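Local coordinates for protein MJ1225 (Methanocaldococcus jannaschii, PDB 3KH5) that is of unknown function but binds AMP and ADP through its CBS domains, and is probably an archaeal counterpart of the gamma subunit of AMP-activated protein kinase, at residues A[37-42]-A[128-133]; A[182-187]-A[192-197]; A[257-262]-A[268-273]. All blocks are in the same frame, centred on the assembly; numbering follows the deposited sequence.

Contact 1: A[37-42]-A[128-133]. With ADP (adenosine-5'-diphosphate), chain B; ADP (adenosine-5'-diphosphate), chain D.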
loop_
_atom_site.group_PDB
_atom_site.type_symbol
_atom_site.label_atom_id
_atom_site.label_comp_id
_atom_site.label_asym_id
_atom_site.label_seq_id
_atom_site.Cartn_x
_atom_site.Cartn_y
_atom_site.Cartn_z
ATOM N N ARG A 37 -4.333 -5.562 1.180
ATOM C CA ARG A 37 -3.269 -6.531 1.483
ATOM C C ARG A 37 -3.883 -7.906 1.729
ATOM O O ARG A 37 -4.544 -8.125 2.747
ATOM C CB ARG A 37 -2.462 -6.081 2.708
ATOM C CG ARG A 37 -1.345 -7.039 3.153
ATOM C CD ARG A 37 -0.769 -6.661 4.531
ATOM N NE ARG A 37 -0.469 -5.234 4.623
ATOM C CZ ARG A 37 0.699 -4.677 4.312
ATOM N NH1 ARG A 37 1.719 -5.423 3.901
ATOM N NH2 ARG A 37 0.847 -3.361 4.422
ATOM N N LEU A 38 -3.668 -8.830 0.792
ATOM C CA LEU A 38 -4.300 -10.150 0.863
ATOM C C LEU A 38 -3.320 -11.321 0.973
ATOM O O LEU A 38 -2.611 -11.626 -0.002
ATOM C CB LEU A 38 -5.222 -10.377 -0.346
ATOM C CG LEU A 38 -6.343 -9.388 -0.683
ATOM C CD1 LEU A 38 -7.047 -9.813 -1.965
ATOM C CD2 LEU A 38 -7.343 -9.257 0.455
ATOM N N PRO A 39 -3.283 -11.993 2.149
ATOM C CA PRO A 39 -2.564 -13.262 2.270
ATOM C C PRO A 39 -3.112 -14.293 1.299
ATOM O O PRO A 39 -4.326 -14.368 1.076
ATOM C CB PRO A 39 -2.853 -13.700 3.711
ATOM C CG PRO A 39 -3.123 -12.443 4.436
ATOM C CD PRO A 39 -3.842 -11.567 3.448
ATOM N N VAL A 40 -2.202 -15.054 0.708
ATOM C CA VAL A 40 -2.562 -16.158 -0.154
ATOM C C VAL A 40 -2.327 -17.430 0.661
ATOM O O VAL A 40 -1.233 -17.656 1.192
ATOM C CB VAL A 40 -1.773 -16.134 -1.485
ATOM C CG1 VAL A 40 -2.271 -17.221 -2.423
ATOM C CG2 VAL A 40 -1.907 -14.767 -2.163
ATOM N N VAL A 41 -3.381 -18.230 0.796
ATOM C CA VAL A 41 -3.347 -19.430 1.630
ATOM C C VAL A 41 -3.789 -20.674 0.846
ATOM O O VAL A 41 -4.519 -20.558 -0.142
ATOM C CB VAL A 41 -4.240 -19.271 2.897
ATOM C CG1 VAL A 41 -3.751 -18.133 3.792
ATOM C CG2 VAL A 41 -5.724 -19.108 2.535
ATOM N N ASN A 42 -3.353 -21.857 1.276
ATOM C CA ASN A 42 -3.913 -23.108 0.749
ATOM C C ASN A 42 -5.356 -23.294 1.222
ATOM O O ASN A 42 -5.694 -22.898 2.341
ATOM C CB ASN A 42 -3.088 -24.312 1.196
ATOM C CG ASN A 42 -1.667 -24.279 0.682
ATOM O OD1 ASN A 42 -0.732 -24.644 1.394
ATOM N ND2 ASN A 42 -1.492 -23.841 -0.560
ATOM N N ILE A 128 -3.249 -17.306 11.380
ATOM C CA ILE A 128 -3.946 -17.076 12.643
ATOM C C ILE A 128 -4.630 -15.710 12.612
ATOM O O ILE A 128 -5.830 -15.598 12.878
ATOM C CB ILE A 128 -2.967 -17.191 13.856
ATOM C CG1 ILE A 128 -2.539 -18.653 14.088
ATOM C CG2 ILE A 128 -3.577 -16.598 15.134
ATOM C CD1 ILE A 128 -3.689 -19.686 14.038
ATOM N N SER A 129 -3.850 -14.684 12.275
ATOM C CA SER A 129 -4.333 -13.312 12.190
ATOM C C SER A 129 -3.415 -12.496 11.281
ATOM O O SER A 129 -2.723 -13.051 10.424
ATOM C CB SER A 129 -4.396 -12.685 13.589
ATOM O OG SER A 129 -5.140 -11.477 13.568
ATOM N N LEU A 130 -3.416 -11.179 11.480
ATOM C CA LEU A 130 -2.564 -10.249 10.748
ATOM C C LEU A 130 -2.440 -8.967 11.561
ATOM O O LEU A 130 -3.411 -8.513 12.170
ATOM C CB LEU A 130 -3.150 -9.933 9.370
ATOM C CG LEU A 130 -2.340 -8.991 8.469
ATOM C CD1 LEU A 130 -1.733 -9.758 7.302
ATOM C CD2 LEU A 130 -3.249 -7.898 7.946
ATOM N N ILE A 131 -1.239 -8.398 11.570
ATOM C CA ILE A 131 -0.973 -7.121 12.232
ATOM C C ILE A 131 -0.357 -6.145 11.226
ATOM O O ILE A 131 0.456 -6.538 10.389
ATOM C CB ILE A 131 -0.047 -7.298 13.473
ATOM C CG1 ILE A 131 0.097 -5.998 14.274
ATOM C CG2 ILE A 131 1.323 -7.839 13.085
ATOM C CD1 ILE A 131 -0.845 -5.897 15.453
ATOM N N THR A 132 -0.757 -4.879 11.307
ATOM C CA THR A 132 -0.215 -3.845 10.433
ATOM C C THR A 132 0.324 -2.727 11.308
ATOM O O THR A 132 0.093 -2.719 12.522
ATOM C CB THR A 132 -1.293 -3.259 9.500
ATOM O OG1 THR A 132 -2.231 -2.497 10.271
ATOM C CG2 THR A 132 -2.033 -4.363 8.745
ATOM N N GLU A 133 1.037 -1.785 10.694
ATOM C CA GLU A 133 1.582 -0.625 11.403
ATOM C C GLU A 133 0.496 0.227 12.079
ATOM O O GLU A 133 0.685 0.692 13.208
ATOM C CB GLU A 133 2.424 0.231 10.457
ATOM C CG GLU A 133 3.701 -0.445 9.978
ATOM C CD GLU A 133 4.393 0.330 8.875
ATOM O OE1 GLU A 133 5.629 0.489 8.947
ATOM O OE2 GLU A 133 3.699 0.785 7.939
HETATM P PB ADP B . -3.109 -2.349 4.064
HETATM O O1B ADP B . -4.509 -2.677 3.712
HETATM O O2B ADP B . -2.661 -0.910 3.460
HETATM O O3B ADP B . -2.049 -3.377 3.445
HETATM P PA ADP B . -3.259 -0.951 6.451
HETATM O O1A ADP B . -4.212 -0.008 5.782
HETATM O O2A ADP B . -3.252 -1.081 8.088
HETATM O O3A ADP B . -2.836 -2.314 5.650
HETATM O "O5'" ADP B . -4.561 -1.935 6.696
HETATM C "C5'" ADP B . -5.964 -1.517 6.725
HETATM C "C4'" ADP B . -6.704 -1.979 8.017
HETATM O "O4'" ADP B . -7.514 -3.185 7.845
HETATM C "C3'" ADP B . -5.659 -2.282 9.094
HETATM O "O3'" ADP B . -6.030 -1.655 10.339
HETATM C "C2'" ADP B . -5.629 -3.802 9.232
HETATM O "O2'" ADP B . -5.775 -4.106 10.621
HETATM C "C1'" ADP B . -6.844 -4.338 8.452
HETATM N N9 ADP B . -6.564 -5.340 7.345
HETATM C C8 ADP B . -5.641 -5.230 6.383
HETATM N N7 ADP B . -5.697 -6.297 5.582
HETATM C C5 ADP B . -6.664 -7.095 6.025
HETATM C C6 ADP B . -7.178 -8.323 5.608
HETATM N N6 ADP B . -6.677 -8.944 4.542
HETATM N N1 ADP B . -8.192 -8.877 6.302
HETATM C C2 ADP B . -8.698 -8.270 7.370
HETATM N N3 ADP B . -8.229 -7.099 7.789
HETATM C C4 ADP B . -7.215 -6.489 7.146
HETATM P PB ADP D . 3.850 -2.472 2.509
HETATM O O1B ADP D . 5.003 -1.532 2.600
HETATM O O2B ADP D . 2.432 -1.698 2.718
HETATM O O3B ADP D . 3.868 -3.652 3.616
HETATM P PA ADP D . 3.069 -2.462 -0.023
HETATM O O1A ADP D . 3.778 -1.563 -0.961
HETATM O O2A ADP D . 1.695 -3.140 -0.579
HETATM O O3A ADP D . 3.784 -3.264 1.140
HETATM O "O5'" ADP D . 3.739 -3.700 -0.884
HETATM C "C5'" ADP D . 5.090 -3.697 -1.443
HETATM C "C4'" ADP D . 5.589 -5.135 -1.786
HETATM O "O4'" ADP D . 5.876 -5.819 -0.524
HETATM C "C3'" ADP D . 4.585 -6.020 -2.556
HETATM O "O3'" ADP D . 5.300 -6.787 -3.535
HETATM C "C2'" ADP D . 4.003 -6.922 -1.463
HETATM O "O2'" ADP D . 3.569 -8.192 -1.978
HETATM C "C1'" ADP D . 5.205 -7.103 -0.542
HETATM N N9 ADP D . 4.774 -7.445 0.845
HETATM C C8 ADP D . 3.869 -6.837 1.621
HETATM N N7 ADP D . 3.797 -7.472 2.798
HETATM C C5 ADP D . 4.659 -8.482 2.765
HETATM C C6 ADP D . 5.033 -9.476 3.661
HETATM N N6 ADP D . 4.476 -9.552 4.866
HETATM N N1 ADP D . 5.970 -10.363 3.285
HETATM C C2 ADP D . 6.540 -10.308 2.087
HETATM N N3 ADP D . 6.207 -9.373 1.211
HETATM C C4 ADP D . 5.277 -8.459 1.526
#

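Contact 2: A[182-187]-A[192-197]. With AMP (adenosine monophosphate), chain C.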
loop_
_atom_site.group_PDB
_atom_site.type_symbol
_atom_site.label_atom_id
_atom_site.label_comp_id
_atom_site.label_asym_id
_atom_site.label_seq_id
_atom_site.Cartn_x
_atom_site.Cartn_y
_atom_site.Cartn_z
ATOM N N LEU A 182 2.718 8.933 -3.604
ATOM C CA LEU A 182 3.559 9.983 -4.149
ATOM C C LEU A 182 2.822 11.314 -4.079
ATOM O O LEU A 182 1.686 11.420 -4.552
ATOM C CB LEU A 182 3.952 9.670 -5.600
ATOM C CG LEU A 182 4.681 8.351 -5.901
ATOM C CD1 LEU A 182 4.924 8.202 -7.398
ATOM C CD2 LEU A 182 5.999 8.226 -5.137
ATOM N N PRO A 183 3.453 12.328 -3.463
ATOM C CA PRO A 183 2.905 13.675 -3.590
ATOM C C PRO A 183 2.990 14.128 -5.048
ATOM O O PRO A 183 3.955 13.784 -5.742
ATOM C CB PRO A 183 3.839 14.521 -2.714
ATOM C CG PRO A 183 4.508 13.550 -1.794
ATOM C CD PRO A 183 4.630 12.284 -2.576
ATOM N N VAL A 184 1.978 14.852 -5.520
ATOM C CA VAL A 184 2.021 15.409 -6.870
ATOM C C VAL A 184 2.420 16.876 -6.728
ATOM O O VAL A 184 1.804 17.628 -5.968
ATOM C CB VAL A 184 0.683 15.229 -7.635
ATOM C CG1 VAL A 184 0.845 15.605 -9.097
ATOM C CG2 VAL A 184 0.176 13.787 -7.513
ATOM N N VAL A 185 3.479 17.258 -7.434
ATOM C CA VAL A 185 4.111 18.563 -7.262
ATOM C C VAL A 185 4.209 19.254 -8.618
ATOM O O VAL A 185 4.538 18.616 -9.619
ATOM C CB VAL A 185 5.518 18.413 -6.613
ATOM C CG1 VAL A 185 6.277 19.737 -6.608
ATOM C CG2 VAL A 185 5.393 17.873 -5.193
ATOM N N SER A 186 3.908 20.549 -8.646
ATOM C CA SER A 186 3.984 21.351 -9.864
ATOM C C SER A 186 4.631 22.688 -9.522
ATOM O O SER A 186 4.118 23.416 -8.666
ATOM C CB SER A 186 2.577 21.573 -10.428
ATOM O OG SER A 186 2.623 22.237 -11.684
ATOM N N GLU A 187 5.753 23.007 -10.173
ATOM C CA GLU A 187 6.505 24.239 -9.884
ATOM C C GLU A 187 6.820 24.338 -8.382
ATOM O O GLU A 187 6.559 25.371 -7.749
ATOM C CB GLU A 187 5.723 25.483 -10.356
ATOM C CG GLU A 187 5.983 25.931 -11.801
ATOM C CD GLU A 187 6.612 27.321 -11.882
ATOM O OE1 GLU A 187 5.878 28.323 -11.722
ATOM O OE2 GLU A 187 7.837 27.408 -12.117
ATOM N N GLY A 192 -1.483 17.813 -5.319
ATOM C CA GLY A 192 -2.274 16.603 -5.134
ATOM C C GLY A 192 -1.496 15.452 -4.518
ATOM O O GLY A 192 -0.338 15.602 -4.129
ATOM N N ILE A 193 -2.154 14.302 -4.421
ATOM C CA ILE A 193 -1.517 13.058 -3.998
ATOM C C ILE A 193 -2.083 11.912 -4.844
ATOM O O ILE A 193 -3.251 11.938 -5.241
ATOM C CB ILE A 193 -1.707 12.795 -2.472
ATOM C CG1 ILE A 193 -0.745 11.706 -1.964
ATOM C CG2 ILE A 193 -3.174 12.483 -2.133
ATOM C CD1 ILE A 193 -0.591 11.653 -0.439
ATOM N N ILE A 194 -1.241 10.926 -5.134
ATOM C CA ILE A 194 -1.640 9.746 -5.892
ATOM C C ILE A 194 -1.079 8.508 -5.179
ATOM O O ILE A 194 0.077 8.516 -4.737
ATOM C CB ILE A 194 -1.171 9.849 -7.382
ATOM C CG1 ILE A 194 -1.816 8.757 -8.245
ATOM C CG2 ILE A 194 0.355 9.819 -7.507
ATOM C CD1 ILE A 194 -3.254 9.059 -8.642
ATOM N N THR A 195 -1.904 7.468 -5.033
ATOM C CA THR A 195 -1.484 6.228 -4.360
ATOM C C THR A 195 -1.786 5.000 -5.226
ATOM O O THR A 195 -2.533 5.102 -6.198
ATOM C CB THR A 195 -2.124 6.063 -2.945
ATOM O OG1 THR A 195 -3.488 5.638 -3.065
ATOM C CG2 THR A 195 -2.056 7.365 -2.138
ATOM N N SER A 196 -1.212 3.848 -4.875
ATOM C CA SER A 196 -1.461 2.600 -5.613
ATOM C C SER A 196 -2.949 2.213 -5.640
ATOM O O SER A 196 -3.419 1.585 -6.592
ATOM C CB SER A 196 -0.626 1.453 -5.043
ATOM O OG SER A 196 -0.939 1.210 -3.681
ATOM N N THR A 197 -3.671 2.609 -4.588
ATOM C CA THR A 197 -5.119 2.399 -4.437
ATOM C C THR A 197 -5.923 3.088 -5.550
ATOM O O THR A 197 -6.887 2.520 -6.084
ATOM C CB THR A 197 -5.587 2.892 -3.032
ATOM O OG1 THR A 197 -5.161 1.958 -2.030
ATOM C CG2 THR A 197 -7.098 3.036 -2.956
HETATM P P AMP C . -4.204 4.585 0.608
HETATM O O1P AMP C . -4.918 3.412 1.172
HETATM O O2P AMP C . -3.130 4.130 -0.510
HETATM O O3P AMP C . -3.335 5.375 1.726
HETATM O "O5'" AMP C . -5.163 5.655 -0.105
HETATM C "C5'" AMP C . -6.608 5.563 -0.096
HETATM C "C4'" AMP C . -7.211 6.874 -0.606
HETATM O "O4'" AMP C . -6.756 7.896 0.326
HETATM C "C3'" AMP C . -6.574 7.176 -1.976
HETATM O "O3'" AMP C . -7.550 7.739 -2.877
HETATM C "C2'" AMP C . -5.510 8.220 -1.641
HETATM O "O2'" AMP C . -5.337 9.122 -2.739
HETATM C "C1'" AMP C . -6.120 8.937 -0.433
HETATM N N9 AMP C . -5.089 9.582 0.432
HETATM C C8 AMP C . -3.984 9.012 0.925
HETATM N N7 AMP C . -3.306 9.899 1.653
HETATM C C5 AMP C . -3.985 11.040 1.620
HETATM C C6 AMP C . -3.776 12.291 2.181
HETATM N N6 AMP C . -2.698 12.518 2.928
HETATM N N1 AMP C . -4.681 13.262 1.956
HETATM C C2 AMP C . -5.762 13.042 1.211
HETATM N N3 AMP C . -5.989 11.857 0.662
HETATM C C4 AMP C . -5.121 10.843 0.850
#

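Contact 3: A[257-262]-A[268-273]. With ADP (adenosine-5'-diphosphate), chain E.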
loop_
_atom_site.group_PDB
_atom_site.type_symbol
_atom_site.label_atom_id
_atom_site.label_comp_id
_atom_site.label_asym_id
_atom_site.label_seq_id
_atom_site.Cartn_x
_atom_site.Cartn_y
_atom_site.Cartn_z
ATOM N N LEU A 257 1.277 11.615 5.109
ATOM C CA LEU A 257 0.983 13.034 4.909
ATOM C C LEU A 257 2.211 13.749 4.334
ATOM O O LEU A 257 3.306 13.647 4.895
ATOM C CB LEU A 257 0.546 13.710 6.220
ATOM C CG LEU A 257 -0.789 13.376 6.899
ATOM C CD1 LEU A 257 -0.849 11.929 7.385
ATOM C CD2 LEU A 257 -1.026 14.319 8.076
ATOM N N PRO A 258 2.041 14.451 3.195
ATOM C CA PRO A 258 3.075 15.354 2.697
ATOM C C PRO A 258 3.280 16.473 3.715
ATOM O O PRO A 258 2.306 16.955 4.297
ATOM C CB PRO A 258 2.462 15.911 1.404
ATOM C CG PRO A 258 1.487 14.866 0.975
ATOM C CD PRO A 258 0.907 14.350 2.258
ATOM N N VAL A 259 4.532 16.847 3.959
ATOM C CA VAL A 259 4.848 17.949 4.867
ATOM C C VAL A 259 5.070 19.197 4.019
ATOM O O VAL A 259 5.909 19.203 3.110
ATOM C CB VAL A 259 6.080 17.643 5.759
ATOM C CG1 VAL A 259 6.253 18.706 6.838
ATOM C CG2 VAL A 259 5.955 16.260 6.390
ATOM N N VAL A 260 4.295 20.240 4.302
ATOM C CA VAL A 260 4.327 21.449 3.486
ATOM C C VAL A 260 4.547 22.748 4.254
ATOM O O VAL A 260 4.344 22.837 5.473
ATOM C CB VAL A 260 3.049 21.618 2.598
ATOM C CG1 VAL A 260 2.881 20.436 1.648
ATOM C CG2 VAL A 260 1.799 21.820 3.461
ATOM N N ASP A 261 4.957 23.749 3.474
ATOM C CA ASP A 261 5.025 25.153 3.846
ATOM C C ASP A 261 3.629 25.723 3.958
ATOM O O ASP A 261 2.649 25.084 3.551
ATOM C CB ASP A 261 5.701 25.927 2.711
ATOM C CG ASP A 261 7.175 26.156 2.940
ATOM O OD1 ASP A 261 7.761 26.978 2.201
ATOM O OD2 ASP A 261 7.755 25.528 3.854
ATOM N N GLU A 262 3.534 26.946 4.470
ATOM C CA GLU A 262 2.297 27.699 4.353
ATOM C C GLU A 262 2.085 28.071 2.881
ATOM O O GLU A 262 0.951 28.309 2.458
ATOM C CB GLU A 262 2.317 28.949 5.239
ATOM C CG GLU A 262 0.929 29.477 5.621
ATOM C CD GLU A 262 0.487 29.062 7.025
ATOM O OE1 GLU A 262 0.743 27.904 7.440
ATOM O OE2 GLU A 262 -0.132 29.901 7.715
ATOM N N GLY A 268 8.960 17.589 3.028
ATOM C CA GLY A 268 9.148 16.186 3.362
ATOM C C GLY A 268 7.855 15.409 3.286
ATOM O O GLY A 268 6.871 15.867 2.698
ATOM N N ILE A 269 7.868 14.217 3.865
ATOM C CA ILE A 269 6.695 13.362 3.937
ATOM C C ILE A 269 6.876 12.583 5.228
ATOM O O ILE A 269 8.009 12.335 5.655
ATOM C CB ILE A 269 6.578 12.436 2.679
ATOM C CG1 ILE A 269 5.249 11.661 2.665
ATOM C CG2 ILE A 269 7.799 11.505 2.547
ATOM C CD1 ILE A 269 4.937 10.966 1.336
ATOM N N ILE A 270 5.774 12.238 5.879
ATOM C CA ILE A 270 5.830 11.415 7.079
ATOM C C ILE A 270 4.794 10.306 6.958
ATOM O O ILE A 270 3.670 10.543 6.513
ATOM C CB ILE A 270 5.649 12.263 8.368
ATOM C CG1 ILE A 270 5.724 11.382 9.626
ATOM C CG2 ILE A 270 4.355 13.098 8.306
ATOM C CD1 ILE A 270 6.098 12.134 10.894
ATOM N N THR A 271 5.181 9.093 7.330
ATOM C CA THR A 271 4.289 7.961 7.187
ATOM C C THR A 271 4.183 7.216 8.501
ATOM O O THR A 271 4.903 7.512 9.463
ATOM C CB THR A 271 4.766 6.975 6.089
ATOM O OG1 THR A 271 5.934 6.276 6.542
ATOM C CG2 THR A 271 5.064 7.694 4.771
ATOM N N GLU A 272 3.293 6.233 8.527
ATOM C CA GLU A 272 3.116 5.371 9.684
ATOM C C GLU A 272 4.403 4.688 10.124
ATOM O O GLU A 272 4.618 4.507 11.322
ATOM C CB GLU A 272 2.046 4.322 9.404
ATOM C CG GLU A 272 0.648 4.899 9.358
ATOM C CD GLU A 272 -0.400 3.878 8.967
ATOM O OE1 GLU A 272 -0.173 3.106 8.009
ATOM O OE2 GLU A 272 -1.465 3.861 9.613
ATOM N N LYS A 273 5.256 4.302 9.171
ATOM C CA LYS A 273 6.535 3.687 9.529
ATOM C C LYS A 273 7.409 4.676 10.295
ATOM O O LYS A 273 8.069 4.300 11.266
ATOM C CB LYS A 273 7.290 3.142 8.312
ATOM C CG LYS A 273 8.403 2.149 8.689
ATOM C CD LYS A 273 9.221 1.679 7.488
ATOM C CE LYS A 273 8.363 0.980 6.435
ATOM N NZ LYS A 273 7.622 -0.194 6.974
HETATM P PB ADP E . 4.383 4.272 1.744
HETATM O O1B ADP E . 3.139 4.158 2.548
HETATM O O2B ADP E . 4.302 5.490 0.637
HETATM O O3B ADP E . 4.736 2.942 0.892
HETATM P PA ADP E . 6.377 3.632 3.721
HETATM O O1A ADP E . 5.814 3.598 5.093
HETATM O O2A ADP E . 6.497 2.187 3.018
HETATM O O3A ADP E . 5.608 4.630 2.705
HETATM O "O5'" ADP E . 7.786 4.371 3.700
HETATM C "C5'" ADP E . 8.991 3.834 4.276
HETATM C "C4'" ADP E . 9.978 5.027 4.396
HETATM O "O4'" ADP E . 10.058 5.671 3.082
HETATM C "C3'" ADP E . 9.492 6.098 5.389
HETATM O "O3'" ADP E . 10.620 6.684 6.049
HETATM C "C2'" ADP E . 8.797 7.133 4.499
HETATM O "O2'" ADP E . 8.870 8.453 5.065
HETATM C "C1'" ADP E . 9.598 7.049 3.190
HETATM N N9 ADP E . 8.740 7.444 2.017
HETATM C C8 ADP E . 7.470 7.090 1.785
HETATM N N7 ADP E . 7.045 7.646 0.648
HETATM C C5 ADP E . 8.042 8.362 0.148
HETATM C C6 ADP E . 8.185 9.146 -0.994
HETATM N N6 ADP E . 7.178 9.296 -1.854
HETATM N N1 ADP E . 9.366 9.750 -1.212
HETATM C C2 ADP E . 10.374 9.608 -0.358
HETATM N N3 ADP E . 10.266 8.865 0.737
HETATM C C4 ADP E . 9.117 8.232 1.016
#

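Contact 1: A[37-42]-A[128-133]
Arg37, Pro39, Leu130 and Thr132 meet in an ADP site between the first two CBS motifs. Strands 37-41 and 128-132 run roughly antiparallel, but their axes are 9.9 Å apart. They are not paired as a sheet. Most of the direct contact comes through Leu130; Arg37 NE also comes near the Thr132 methyl CG2. The Leu130 methyl CD1 lies 4.2 Å from Pro39 CG and also reaches the CD methylene of Arg37. Its other methyl, CD2, sits over the face of the adenine of ADP (chain B), 3.8 Å from N7. The two methyls thus touch different partners, one the proline and arginine of strand 37-41, the other the base. The edge of the same adenine is read by the backbone: its N6 donates to Arg37 O over 2.9 Å, at a nearly straight N-H...O angle of 165°. Thr132 OG1 donates to O2A of this ADP at 2.8 Å. Thr132 is also the N-cap of helix 133-140, and its CG2 packs on the ribose. Arg37 extends from the backbone with CG anti to N (chi1 178°), then bends at chi3 (-47°). The bend carries the guanidinium to a second nucleotide, ADP (chain D). There NH1 donates to O3B at 2.8 Å, and NH2 donates to O2B at 2.9 Å and to O3B at 3.1 Å. O3B lies at the guanidinium edge, near its plane. Arg37, like Arg180, therefore belongs to two ADP pockets, and its positive charge would probably offset part of the phosphate charge gathered between them.

Contact 2: A[182-187]-A[192-197]
Leu182, Pro183 and Val184 pair with Ile194, Ile193 and Gly192 in a buried beta hairpin of the third CBS motif. Leu182 and Ile194 form a hydrogen-bonded antiparallel pair, with Leu182 N to Ile194 O at 2.9 Å and Ile194 N to Leu182 O at 3.0 Å. Pro183 and Ile193 form the non-hydrogen-bonded pair that follows. At Val184 and Gly192 the ladder becomes uneven. Val184 N donates to Gly192 O over 2.8 Å, from well above the carbonyl plane, and the return bond from Gly192 N is weak.

Leu182, Val184 and Ile194 lie on one face, where helix 167-177 packs on Leu182 and Ile194. The CG2 branch of Ile194, set between its own N and carbonyl carbon, touches Val184 CG2 at 4.0 Å. Pro183 and Ile193 lie on the other face, where Ile193 meets AMP. Leu182 and Pro183 both touch a bound ADP. Ile193 CG1 is anti to its N (chi1 -165°) and rests against Leu182 O at 3.6 Å. Its CG2 sits over the face of the AMP adenine, 3.9 Å from C4, and CD1 lies on the same side, at the rim by N7. Cutting this residue back to an alanine removes CG2 and CD1 with their adenine contacts, and would probably leave the base freer to shift.

Thr195 ends the strand as N-cap of helix 196-203. Its OG1 donates to AMP O2P at 3.0 Å and weakly accepts from Thr197 N. Thr197 OG1 adds a weak bond to O2P. The phosphate is thus held at a helix N-terminus, whose dipole would probably favour its negative charge.

Contact 3: A[257-262]-A[268-273]
Backbone bonds join Leu257 to Ile270 and Val259 to Gly268. Leu257 N reaches Ile270 O at 3.0 Å, and Ile270 N returns a bond of the same length to Leu257 O. That carbonyl oxygen also takes a CA-H...O contact from Ile269 CA at 3.5 Å. Val259 N donates to Gly268 O at 2.8 Å, from above the carbonyl plane, while the reverse bond from Gly268 N is weak. At the backbone angles of Gly268 any side chain would collide with the carbonyl oxygen of the residue before it, which suits only glycine.

Apolar packing works on both faces. On the face with Leu257, Val259 and Ile270, Val259 CG2 meets Ile270 CG2 at 4.0 Å, and Leu257 CB lies near the same Ile270 methyl. Val259 CG2 also leans on the Gly268-Ile269 peptide. Helix 242-252 packs on Leu257 from this face. Pro258 and Ile269 share the other face, where Pro258 comes close to the bound AMP. Ile269 places CG1 against Leu257 O and turns CG2 onto the face of the adenine of ADP (chain E), 3.8 Å from C4.

Polar and charged groups gather at the end of strand 266-271. Thr271 is the N-cap of helix 272-275. With OG1 between N and the carbonyl carbon (chi1 71°), its hydroxyl is turned to O1A of the ADP, to which it donates at 3.0 Å. Its CG2 lies near the ribose and the bridging oxygen O3A. Lys273 bends at chi3 and chi4 and runs alongside the sugar, with CE 3.6 Å from C5'. Its NZ passes on to Phe110 O.

Asp274 accepts from Thr271 N and also binds the ADP. It completes the Thr-x-x-Asp pattern known from nucleotide-binding CBS motifs, here in the fourth, with an isoleucine over the base.

How the contacts relate
All three contacts are buried and line nucleotide sites, but they are built differently. Contacts 2 and 3 are hairpins, each within one CBS motif, held by backbone ladders in the same register. Contact 1 joins strands of two motifs that share no hydrogen bond and are bridged by Leu130, Arg37 and ADP. Contacts 2 and 3 lie side by side, with centres 12 Å apart. Ile193 CD1 packs on Pro258 CG and Pro183 CG on Ile269 CD1, both at 4.1 Å. Contact 1 lies across the chain's centre, about 28 Å from either between centres. It still reaches contact 3 through the salt bridge of Glu133 OE1 to Lys273 NZ, 2.9 Å.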